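Local coordinates for D-alanine--D-alanine ligase (Coxiella burnetii, PDB 3TQT), which probably catalyses the ATP-dependent joining of two D-alanines into D-alanyl-D-alanine, a building block of the bacterial cell wall peptidoglycan, at residues E17-I20 / S21-S24; L60-P64 / D65-K69; V273-E277 / S278-Q282; D353-Q356 / E357-L361. All coordinates share one frame; numbering follows the deposited sequence.

Overall arrangement
The four contacts follow one another in series, each a single local stretch at or within a helix. Contacts 1 and 2 belong to the N-terminal domain: contact 1 opens helix 18-31 of a beta-alpha-beta unit, contact 2 opens helix 64-70, their centres lie about 13 Å apart, and Ile22 touches Pro64. Contact 3 starts helix 277-293 in the ATP-grasp region, its centre about 43 Å from that of contact 2, across the chain's centre. Contact 4, in helix 340-370, is at least 30 Å from the others, centre to centre, and reaches the second subunit. Contacts 1 and 3 thus approach the predicted ATP site from two different family regions.

Contact 1 (E17-I20 / S21-S24); sequences EHEI and SIQS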
loop_
_atom_site.group_PDB
_atom_site.type_symbol
_atom_site.label_atom_id
_atom_site.label_comp_id
_atom_site.label_asym_id
_atom_site.label_seq_id
_atom_site.Cartn_x
_atom_site.Cartn_y
_atom_site.Cartn_z
ATOM N N GLU A 17 0.876 -11.058 15.938
ATOM C CA GLU A 17 1.555 -12.253 15.445
ATOM C C GLU A 17 3.065 -12.190 15.698
ATOM O O GLU A 17 3.831 -12.925 15.091
ATOM C CB GLU A 17 1.274 -12.496 13.962
ATOM C CG GLU A 17 -0.091 -13.106 13.684
ATOM C CD GLU A 17 -1.173 -12.060 13.530
ATOM O OE1 GLU A 17 -0.983 -11.127 12.720
ATOM O OE2 GLU A 17 -2.212 -12.172 14.220
ATOM N N HIS A 18 3.461 -11.307 16.609
ATOM C CA HIS A 18 4.859 -11.093 16.976
ATOM C C HIS A 18 5.606 -12.409 17.221
ATOM O O HIS A 18 6.668 -12.646 16.647
ATOM C CB HIS A 18 4.899 -10.224 18.233
ATOM C CG HIS A 18 6.268 -9.770 18.635
ATOM N ND1 HIS A 18 7.116 -10.544 19.404
ATOM C CD2 HIS A 18 6.916 -8.599 18.432
ATOM C CE1 HIS A 18 8.226 -9.877 19.639
ATOM N NE2 HIS A 18 8.137 -8.691 19.059
ATOM N N GLU A 19 5.056 -13.270 18.066
ATOM C CA GLU A 19 5.751 -14.514 18.399
ATOM C C GLU A 19 5.846 -15.507 17.230
ATOM O O GLU A 19 6.859 -16.176 17.059
ATOM C CB GLU A 19 5.159 -15.157 19.656
ATOM C CG GLU A 19 5.392 -14.338 20.931
ATOM C CD GLU A 19 6.869 -14.253 21.332
ATOM O OE1 GLU A 19 7.659 -15.139 20.916
ATOM O OE2 GLU A 19 7.241 -13.300 22.062
ATOM N N ILE A 20 4.800 -15.601 16.419
ATOM C CA ILE A 20 4.867 -16.422 15.218
ATOM C C ILE A 20 5.931 -15.866 14.254
ATOM O O ILE A 20 6.652 -16.616 13.594
ATOM C CB ILE A 20 3.507 -16.466 14.494
ATOM C CG1 ILE A 20 2.385 -16.849 15.466
ATOM C CG2 ILE A 20 3.561 -17.426 13.302
ATOM C CD1 ILE A 20 1.002 -16.747 14.855
ATOM N N SER A 21 6.024 -14.543 14.180
ATOM C CA SER A 21 7.015 -13.889 13.335
ATOM C C SER A 21 8.432 -14.339 13.698
ATOM O O SER A 21 9.266 -14.659 12.825
ATOM C CB SER A 21 6.886 -12.368 13.469
ATOM O OG SER A 21 8.000 -11.721 12.900
ATOM N N ILE A 22 8.707 -14.359 14.995
ATOM C CA ILE A 22 10.011 -14.798 15.470
ATOM C C ILE A 22 10.251 -16.252 15.077
ATOM O O ILE A 22 11.347 -16.599 14.636
ATOM C CB ILE A 22 10.122 -14.655 16.998
ATOM C CG1 ILE A 22 10.118 -13.173 17.379
ATOM C CG2 ILE A 22 11.382 -15.352 17.503
ATOM C CD1 ILE A 22 9.632 -12.906 18.786
ATOM N N GLN A 23 9.240 -17.108 15.250
ATOM C CA GLN A 23 9.400 -18.515 14.876
ATOM C C GLN A 23 9.596 -18.696 13.362
ATOM O O GLN A 23 10.388 -19.532 12.936
ATOM C CB GLN A 23 8.263 -19.397 15.396
ATOM C CG GLN A 23 8.251 -19.527 16.922
ATOM C CD GLN A 23 9.628 -19.870 17.487
ATOM O OE1 GLN A 23 10.154 -19.165 18.358
ATOM N NE2 GLN A 23 10.218 -20.959 16.992
ATOM N N SER A 24 8.871 -17.922 12.562
ATOM C CA SER A 24 9.096 -17.905 11.114
ATOM C C SER A 24 10.533 -17.494 10.811
ATOM O O SER A 24 11.232 -18.148 10.039
ATOM C CB SER A 24 8.105 -16.955 10.418
ATOM O OG SER A 24 6.786 -17.426 10.578
#
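Ile22 reaches back one turn to His18 and Glu19 in the opening turns of helix 18-31, the helix of a beta-alpha-beta unit between strands 5-12 and 37-44. Its CB lies 3.6 Å from Glu19 O, and CG1 is equally far from His18 O, so the branched chain starts out against the carbonyls of the preceding turn. With CG1 anti to the carbonyl carbon (chi1 -68°) and the chain then extended, CD1 is carried back toward the helix start. There it meets CE1 of His18 at 3.4 Å, approaching the imidazole obliquely, and has Glu19 OE1 3.7 Å away. The side chain of Glu19, bent at chi2, runs alongside the isoleucine and points the same way. A long aliphatic chain suits this place because the same CD1 also packs on Pro64. His18 is held from elsewhere too: its ring stacks on His46, and NE2 makes a weak hydrogen bond to Ile44 O.

Glu17 occupies the N-cap position; its carbonyl accepts from Ser21 N at 2.9 Å, beginning the chain of i to i+4 bonds. Serine fits the buried face at positions 21 and 24, since a small hydroxyl can reach the backbone and side-chain groups packed there. Ser21 OG bonds with Met105 O and Gly12 N, while Ser24 OG bonds with His107 NE2 and Phe323 N. The side chain of Glu17 comes near Ser192, which is predicted to belong to the ATP site. One turn on, Ser24 N donates to Ile20 O at 2.8 Å, with an N-H...O angle of 167°.

Contact 2 (L60-P64 / D65-K69); sequences LAHSP and DHLVK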
loop_
_atom_site.group_PDB
_atom_site.type_symbol
_atom_site.label_atom_id
_atom_site.label_comp_id
_atom_site.label_asym_id
_atom_site.label_seq_id
_atom_site.Cartn_x
_atom_site.Cartn_y
_atom_site.Cartn_z
ATOM N N LEU A 60 19.087 -18.084 16.721
ATOM C CA LEU A 60 18.496 -19.418 16.779
ATOM C C LEU A 60 18.497 -19.970 18.201
ATOM O O LEU A 60 17.603 -20.715 18.586
ATOM C CB LEU A 60 19.240 -20.381 15.853
ATOM C CG LEU A 60 19.219 -19.971 14.381
ATOM C CD1 LEU A 60 20.016 -20.954 13.548
ATOM C CD2 LEU A 60 17.784 -19.868 13.878
ATOM N N ALA A 61 19.503 -19.590 18.978
ATOM C CA ALA A 61 19.708 -20.164 20.306
ATOM C C ALA A 61 18.912 -19.482 21.415
ATOM O O ALA A 61 18.698 -20.062 22.479
ATOM C CB ALA A 61 21.198 -20.158 20.650
ATOM N N HIS A 62 18.485 -18.248 21.180
ATOM C CA HIS A 62 17.873 -17.447 22.236
ATOM C C HIS A 62 16.672 -16.669 21.728
ATOM O O HIS A 62 16.538 -16.458 20.537
ATOM C CB HIS A 62 18.898 -16.459 22.783
ATOM C CG HIS A 62 20.071 -17.118 23.427
ATOM N ND1 HIS A 62 21.288 -17.273 22.790
ATOM C CD2 HIS A 62 20.211 -17.686 24.642
ATOM C CE1 HIS A 62 22.126 -17.896 23.598
ATOM N NE2 HIS A 62 21.495 -18.157 24.729
ATOM N N SER A 63 15.804 -16.237 22.634
ATOM C CA SER A 63 14.734 -15.330 22.232
ATOM C C SER A 63 15.364 -13.983 21.899
ATOM O O SER A 63 16.384 -13.612 22.474
ATOM C CB SER A 63 13.709 -15.171 23.354
ATOM O OG SER A 63 14.238 -14.405 24.422
ATOM N N PRO A 64 14.778 -13.246 20.956
ATOM C CA PRO A 64 15.356 -11.924 20.712
ATOM C C PRO A 64 15.250 -11.010 21.932
ATOM O O PRO A 64 16.119 -10.152 22.121
ATOM C CB PRO A 64 14.544 -11.392 19.524
ATOM C CG PRO A 64 13.308 -12.205 19.503
ATOM C CD PRO A 64 13.685 -13.560 20.022
ATOM N N ASP A 65 14.221 -11.196 22.760
ATOM C CA ASP A 65 14.112 -10.421 23.994
ATOM C C ASP A 65 15.341 -10.642 24.891
ATOM O O ASP A 65 15.866 -9.715 25.505
ATOM C CB ASP A 65 12.833 -10.778 24.746
ATOM C CG ASP A 65 12.636 -9.932 25.984
ATOM O OD1 ASP A 65 12.187 -8.774 25.839
ATOM O OD2 ASP A 65 12.929 -10.418 27.100
ATOM N N HIS A 66 15.794 -11.883 24.956
ATOM C CA HIS A 66 16.986 -12.224 25.724
ATOM C C HIS A 66 18.208 -11.488 25.173
ATOM O O HIS A 66 19.014 -10.927 25.926
ATOM C CB HIS A 66 17.210 -13.729 25.666
ATOM C CG HIS A 66 18.403 -14.198 26.433
ATOM N ND1 HIS A 66 18.392 -14.355 27.806
ATOM C CD2 HIS A 66 19.640 -14.563 26.023
ATOM C CE1 HIS A 66 19.571 -14.794 28.203
ATOM N NE2 HIS A 66 20.348 -14.929 27.141
ATOM N N LEU A 67 18.326 -11.480 23.849
ATOM C CA LEU A 67 19.476 -10.884 23.188
ATOM C C LEU A 67 19.509 -9.382 23.406
ATOM O O LEU A 67 20.578 -8.775 23.535
ATOM C CB LEU A 67 19.446 -11.209 21.700
ATOM C CG LEU A 67 19.451 -12.710 21.429
ATOM C CD1 LEU A 67 19.237 -12.960 19.950
ATOM C CD2 LEU A 67 20.747 -13.329 21.927
ATOM N N VAL A 68 18.327 -8.789 23.451
ATOM C CA VAL A 68 18.195 -7.381 23.764
ATOM C C VAL A 68 18.730 -7.127 25.173
ATOM O O VAL A 68 19.569 -6.252 25.392
ATOM C CB VAL A 68 16.720 -6.950 23.695
ATOM C CG1 VAL A 68 16.556 -5.556 24.265
ATOM C CG2 VAL A 68 16.224 -7.017 22.264
ATOM N N LYS A 69 18.243 -7.910 26.123
ATOM C CA LYS A 69 18.617 -7.721 27.524
ATOM C C LYS A 69 20.099 -7.975 27.763
ATOM O O LYS A 69 20.745 -7.247 28.514
ATOM C CB LYS A 69 17.761 -8.599 28.438
ATOM C CG LYS A 69 16.373 -8.027 28.697
ATOM C CD LYS A 69 15.704 -8.676 29.902
ATOM C CE LYS A 69 15.330 -10.125 29.632
ATOM N NZ LYS A 69 14.606 -10.729 30.785
#
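The imidazoles of His62 and His66 lie nearly parallel, their planes 15° apart, but are slid so far that they barely overlap: the centroids are 4.8 Å apart and the closest approach is CD2 of His62 to CD2 of His66, 3.5 Å. Between these residues the chain turns from helix 56-61 into helix 64-70, and Ser63 is the N-cap. A chi1 of 72° sets its hydroxyl between the backbone N and the carbonyl carbon, from where OG accepts from His66 N at 3.0 Å and satisfies an amide that has no earlier helical turn to bond to. Serine is well suited to this job, being short and polar. The carbonyls follow suit: Ser63 O accepts from Leu67 N at 3.2 Å, and Pro64 O from Val68 N at 2.9 Å. Pro64 fits the first helical turn because its missing N-H costs no bond there. His62 O accepts from Lys26 NZ, and His62 ND1 bonds weakly with Met58 O. Leu67 CD2 packs against His62, 3.7 Å from its CB, the two side chains crossing at about a right angle.

Beneath the polar cap, the apolar side of the turn packs on neighbours in the same N-terminal domain. Pro64 touches Ile22 of helix 18-31 and Phe43 of strand 37-44, Val68 meets Phe43 and also Tyr51, and Leu67 lies on Ile53 of strand 50-53.

Contact 3 (V273-E277 / S278-Q282); sequences VDLSE and SVTKQ
Ser276 and Val279 meet where the loop after strand 268-270 becomes helix 277-293, and the serine caps the helix. Ser278, the second residue of the helix, turns its hydroxyl forward, and OG accepts from Gln282 NE2 at 3.2 Å, with the oxygen close to the plane of that amide. At Val279 two kinds of contact come together. Its backbone N donates to Ser276 OG at 3.0 Å, a bond made possible by the serine chi1 of 68°, which places the hydroxyl between the backbone N and the carbonyl carbon, within reach of this amide. Meanwhile its CG1 packs 3.9 Å from Leu275 CD2, the two side chains crossing at about a right angle. A leucine before the cap therefore gives the turn an apolar flank beside its polar bonds.

Thr280 grips the carbonyl of Ser276 twice. Its backbone N lies 3.0 Å from Ser276 O and its OG1 2.9 Å from Ser276 O, and the two donors come from opposite faces of the carbonyl plane. The threonine hydroxyl is thereby satisfied locally, with CB of Leu275 alongside it. Lys281 N continues the helical pattern with a bond to Glu277 O at 3.0 Å. Gln282 completes this turn, its N bonded to Ser278 O, while its side chain also touches Val312.

Leu275 also lies against Arg228, a residue predicted to belong to the ATP site, and against Ile230 and Pro245; Val279 rests on Val312. This is a classic serine N-cap, here starting a helix packed on the antiparallel sheet of the ATP-grasp region.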
loop_
_atom_site.group_PDB
_atom_site.type_symbol
_atom_site.label_atom_id
_atom_site.label_comp_id
_atom_site.label_asym_id
_atom_site.label_seq_id
_atom_site.Cartn_x
_atom_site.Cartn_y
_atom_site.Cartn_z
ATOM N N VAL A 273 -4.045 -33.889 0.351
ATOM C CA VAL A 273 -5.488 -33.770 0.308
ATOM C C VAL A 273 -5.903 -34.604 -0.887
ATOM O O VAL A 273 -5.160 -34.677 -1.863
ATOM C CB VAL A 273 -5.906 -32.307 0.100
ATOM C CG1 VAL A 273 -5.038 -31.393 0.946
ATOM C CG2 VAL A 273 -5.749 -31.920 -1.349
ATOM N N ASP A 274 -7.057 -35.258 -0.826
ATOM C CA ASP A 274 -7.451 -36.104 -1.954
ATOM C C ASP A 274 -8.481 -35.445 -2.875
ATOM O O ASP A 274 -9.640 -35.857 -2.957
ATOM C CB ASP A 274 -7.847 -37.525 -1.513
ATOM C CG ASP A 274 -9.277 -37.621 -1.017
ATOM O OD1 ASP A 274 -9.797 -36.623 -0.472
ATOM O OD2 ASP A 274 -9.877 -38.708 -1.174
ATOM N N LEU A 275 -8.018 -34.418 -3.579
ATOM C CA LEU A 275 -8.827 -33.676 -4.528
ATOM C C LEU A 275 -8.660 -34.258 -5.921
ATOM O O LEU A 275 -7.587 -34.751 -6.275
ATOM C CB LEU A 275 -8.387 -32.213 -4.561
ATOM C CG LEU A 275 -8.438 -31.392 -3.276
ATOM C CD1 LEU A 275 -7.648 -30.109 -3.457
ATOM C CD2 LEU A 275 -9.873 -31.090 -2.891
ATOM N N SER A 276 -9.718 -34.175 -6.719
ATOM C CA SER A 276 -9.671 -34.651 -8.091
ATOM C C SER A 276 -8.579 -33.936 -8.874
ATOM O O SER A 276 -8.071 -32.895 -8.450
ATOM C CB SER A 276 -11.018 -34.418 -8.772
ATOM O OG SER A 276 -11.255 -33.031 -8.938
ATOM N N GLU A 277 -8.223 -34.497 -10.025
ATOM C CA GLU A 277 -7.260 -33.864 -10.913
ATOM C C GLU A 277 -7.785 -32.492 -11.314
ATOM O O GLU A 277 -7.042 -31.510 -11.324
ATOM C CB GLU A 277 -7.035 -34.732 -12.153
ATOM C CG GLU A 277 -5.573 -35.007 -12.472
ATOM C CD GLU A 277 -5.347 -36.413 -13.013
ATOM O OE1 GLU A 277 -6.307 -37.215 -13.026
ATOM O OE2 GLU A 277 -4.206 -36.719 -13.420
ATOM N N SER A 278 -9.077 -32.434 -11.628
ATOM C CA SER A 278 -9.724 -31.185 -12.020
ATOM C C SER A 278 -9.654 -30.103 -10.943
ATOM O O SER A 278 -9.290 -28.959 -11.222
ATOM C CB SER A 278 -11.188 -31.430 -12.389
ATOM O OG SER A 278 -11.875 -30.195 -12.518
ATOM N N VAL A 279 -10.034 -30.454 -9.721
ATOM C CA VAL A 279 -10.066 -29.474 -8.648
ATOM C C VAL A 279 -8.657 -29.006 -8.315
ATOM O O VAL A 279 -8.422 -27.812 -8.144
ATOM C CB VAL A 279 -10.794 -30.011 -7.400
ATOM C CG1 VAL A 279 -10.571 -29.092 -6.213
ATOM C CG2 VAL A 279 -12.277 -30.140 -7.690
ATOM N N THR A 280 -7.715 -29.944 -8.246
ATOM C CA THR A 280 -6.319 -29.598 -8.007
ATOM C C THR A 280 -5.851 -28.567 -9.021
ATOM O O THR A 280 -5.268 -27.542 -8.659
ATOM C CB THR A 280 -5.404 -30.826 -8.110
ATOM O OG1 THR A 280 -5.736 -31.762 -7.080
ATOM C CG2 THR A 280 -3.949 -30.416 -7.954
ATOM N N LYS A 281 -6.109 -28.846 -10.295
ATOM C CA LYS A 281 -5.720 -27.949 -11.373
ATOM C C LYS A 281 -6.360 -26.573 -11.229
ATOM O O LYS A 281 -5.726 -25.559 -11.506
ATOM C CB LYS A 281 -6.082 -28.549 -12.735
ATOM C CG LYS A 281 -5.275 -29.786 -13.111
ATOM C CD LYS A 281 -3.779 -29.504 -13.111
ATOM C CE LYS A 281 -2.990 -30.712 -13.607
ATOM N NZ LYS A 281 -1.524 -30.434 -13.704
ATOM N N GLN A 282 -7.620 -26.540 -10.805
ATOM C CA GLN A 282 -8.321 -25.269 -10.648
ATOM C C GLN A 282 -7.694 -24.465 -9.524
ATOM O O GLN A 282 -7.386 -23.285 -9.684
ATOM C CB GLN A 282 -9.792 -25.492 -10.338
ATOM C CG GLN A 282 -10.638 -25.855 -11.524
ATOM C CD GLN A 282 -12.075 -26.070 -11.112
ATOM O OE1 GLN A 282 -12.747 -25.146 -10.650
ATOM N NE2 GLN A 282 -12.548 -27.303 -11.245
#

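Contact 4 (D353-Q356 / E357-L361); sequences DRHQ and EQQKL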
loop_
_atom_site.group_PDB
_atom_site.type_symbol
_atom_site.label_atom_id
_atom_site.label_comp_id
_atom_site.label_asym_id
_atom_site.label_seq_id
_atom_site.Cartn_x
_atom_site.Cartn_y
_atom_site.Cartn_z
ATOM N N ASP A 353 15.729 -9.437 -8.396
ATOM C CA ASP A 353 15.344 -9.201 -9.789
ATOM C C ASP A 353 14.277 -8.119 -9.899
ATOM O O ASP A 353 14.348 -7.257 -10.778
ATOM C CB ASP A 353 14.803 -10.473 -10.422
ATOM C CG ASP A 353 15.888 -11.482 -10.726
ATOM O OD1 ASP A 353 17.065 -11.080 -10.827
ATOM O OD2 ASP A 353 15.557 -12.676 -10.880
ATOM N N ARG A 354 13.280 -8.173 -9.017
ATOM C CA ARG A 354 12.234 -7.151 -9.027
ATOM C C ARG A 354 12.840 -5.784 -8.781
ATOM O O ARG A 354 12.540 -4.824 -9.484
ATOM C CB ARG A 354 11.159 -7.419 -7.976
ATOM C CG ARG A 354 10.042 -6.362 -8.008
ATOM C CD ARG A 354 8.888 -6.721 -7.083
ATOM N NE ARG A 354 9.349 -6.819 -5.701
ATOM C CZ ARG A 354 9.224 -5.847 -4.805
ATOM N NH1 ARG A 354 8.632 -4.709 -5.145
ATOM N NH2 ARG A 354 9.679 -6.013 -3.570
ATOM N N HIS A 355 13.708 -5.709 -7.778
ATOM C CA HIS A 355 14.370 -4.453 -7.448
ATOM C C HIS A 355 15.147 -3.894 -8.640
ATOM O O HIS A 355 15.120 -2.677 -8.916
ATOM C CB HIS A 355 15.298 -4.667 -6.250
ATOM C CG HIS A 355 16.166 -3.489 -5.956
ATOM N ND1 HIS A 355 15.768 -2.460 -5.133
ATOM C CD2 HIS A 355 17.406 -3.170 -6.388
ATOM C CE1 HIS A 355 16.730 -1.558 -5.065
ATOM N NE2 HIS A 355 17.737 -1.966 -5.816
ATOM N N GLN A 356 15.850 -4.778 -9.347
ATOM C CA GLN A 356 16.685 -4.346 -10.468
ATOM C C GLN A 356 15.813 -3.806 -11.589
ATOM O O GLN A 356 16.102 -2.759 -12.164
ATOM C CB GLN A 356 17.585 -5.487 -10.964
ATOM C CG GLN A 356 18.741 -5.784 -10.023
ATOM C CD GLN A 356 19.554 -4.541 -9.681
ATOM O OE1 GLN A 356 19.418 -3.966 -8.593
ATOM N NE2 GLN A 356 20.407 -4.122 -10.612
ATOM N N GLU A 357 14.734 -4.520 -11.880
ATOM C CA GLU A 357 13.786 -4.084 -12.892
ATOM C C GLU A 357 13.141 -2.760 -12.487
ATOM O O GLU A 357 13.072 -1.839 -13.288
ATOM C CB GLU A 357 12.722 -5.154 -13.117
ATOM C CG GLU A 357 11.621 -4.750 -14.093
ATOM C CD GLU A 357 12.095 -4.749 -15.540
ATOM O OE1 GLU A 357 13.185 -5.299 -15.807
ATOM O OE2 GLU A 357 11.378 -4.203 -16.409
ATOM N N GLN A 358 12.668 -2.659 -11.245
ATOM C CA GLN A 358 12.040 -1.419 -10.794
ATOM C C GLN A 358 13.020 -0.240 -10.850
ATOM O O GLN A 358 12.634 0.867 -11.211
ATOM C CB GLN A 358 11.452 -1.572 -9.381
ATOM C CG GLN A 358 10.312 -2.582 -9.286
ATOM C CD GLN A 358 9.114 -2.213 -10.151
ATOM O OE1 GLN A 358 8.651 -1.068 -10.147
ATOM N NE2 GLN A 358 8.609 -3.188 -10.904
ATOM N N GLN A 359 14.280 -0.474 -10.493
ATOM C CA GLN A 359 15.285 0.583 -10.585
ATOM C C GLN A 359 15.493 1.051 -12.026
ATOM O O GLN A 359 15.713 2.233 -12.277
ATOM C CB GLN A 359 16.630 0.128 -9.999
ATOM C CG GLN A 359 16.575 -0.192 -8.519
ATOM C CD GLN A 359 16.189 1.000 -7.675
ATOM O OE1 GLN A 359 15.019 1.190 -7.348
ATOM N NE2 GLN A 359 17.176 1.812 -7.309
ATOM N N LYS A 360 15.461 0.123 -12.973
ATOM C CA LYS A 360 15.638 0.501 -14.378
ATOM C C LYS A 360 14.485 1.360 -14.883
ATOM O O LYS A 360 14.704 2.363 -15.578
ATOM C CB LYS A 360 15.808 -0.725 -15.277
ATOM C CG LYS A 360 17.169 -1.369 -15.149
ATOM C CD LYS A 360 17.418 -2.372 -16.261
ATOM C CE LYS A 360 18.862 -2.857 -16.247
ATOM N NZ LYS A 360 19.224 -3.517 -14.960
ATOM N N LEU A 361 13.264 0.958 -14.538
ATOM C CA LEU A 361 12.074 1.677 -14.963
ATOM C C LEU A 361 12.103 3.094 -14.423
ATOM O O LEU A 361 11.889 4.047 -15.166
ATOM C CB LEU A 361 10.808 0.964 -14.478
ATOM C CG LEU A 361 10.640 -0.463 -14.997
ATOM C CD1 LEU A 361 9.486 -1.152 -14.291
ATOM C CD2 LEU A 361 10.453 -0.478 -16.518
HETATM O O HOH W 1 18.681 -1.885 -12.233
#
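Gln359 folds back over the imidazole of His355, one turn earlier in helix 340-370, and makes the closely packed part of this contact. A CH-pi interaction joins them: Gln359 CG sits 3.7 Å from the ring centroid, 22° off the ring normal, and the glutamine amide continues the stack with its plane 15° from the ring's. With CG anti to the carbonyl carbon (chi1 -63°) and a further bend at chi2, the chain is laid over the ring face. At the ring's edge, in its plane, lies OE1 of Gln356. On another flank of the helix, CG of Arg354 meets CG of Gln358 at 4.0 Å, their aliphatic stems touching.

On the solvent side the packing gives way to a bridging water. It donates to Gln356 O at 2.7 Å and accepts from Lys360 NZ at 3.2 Å, so that a long, flexible lysine, bent at chi4, reaches back to its own helix. The same Gln356 carbonyl also takes Lys360 N at 3.1 Å.

On its long stem Arg354 reaches Tyr127, NH2 bonding with Tyr127 O and the guanidinium making a cation-pi contact with the ring; His355 touches Pro126, in the loop between helices 115-122 and 132-139. Across the dimer, Gln358 NE2 bonds with Asp217 OD2 of the second subunit, just ahead of its strand 219-223, and Leu361 packs on Arg214 of that subunit, past its helix 202-212.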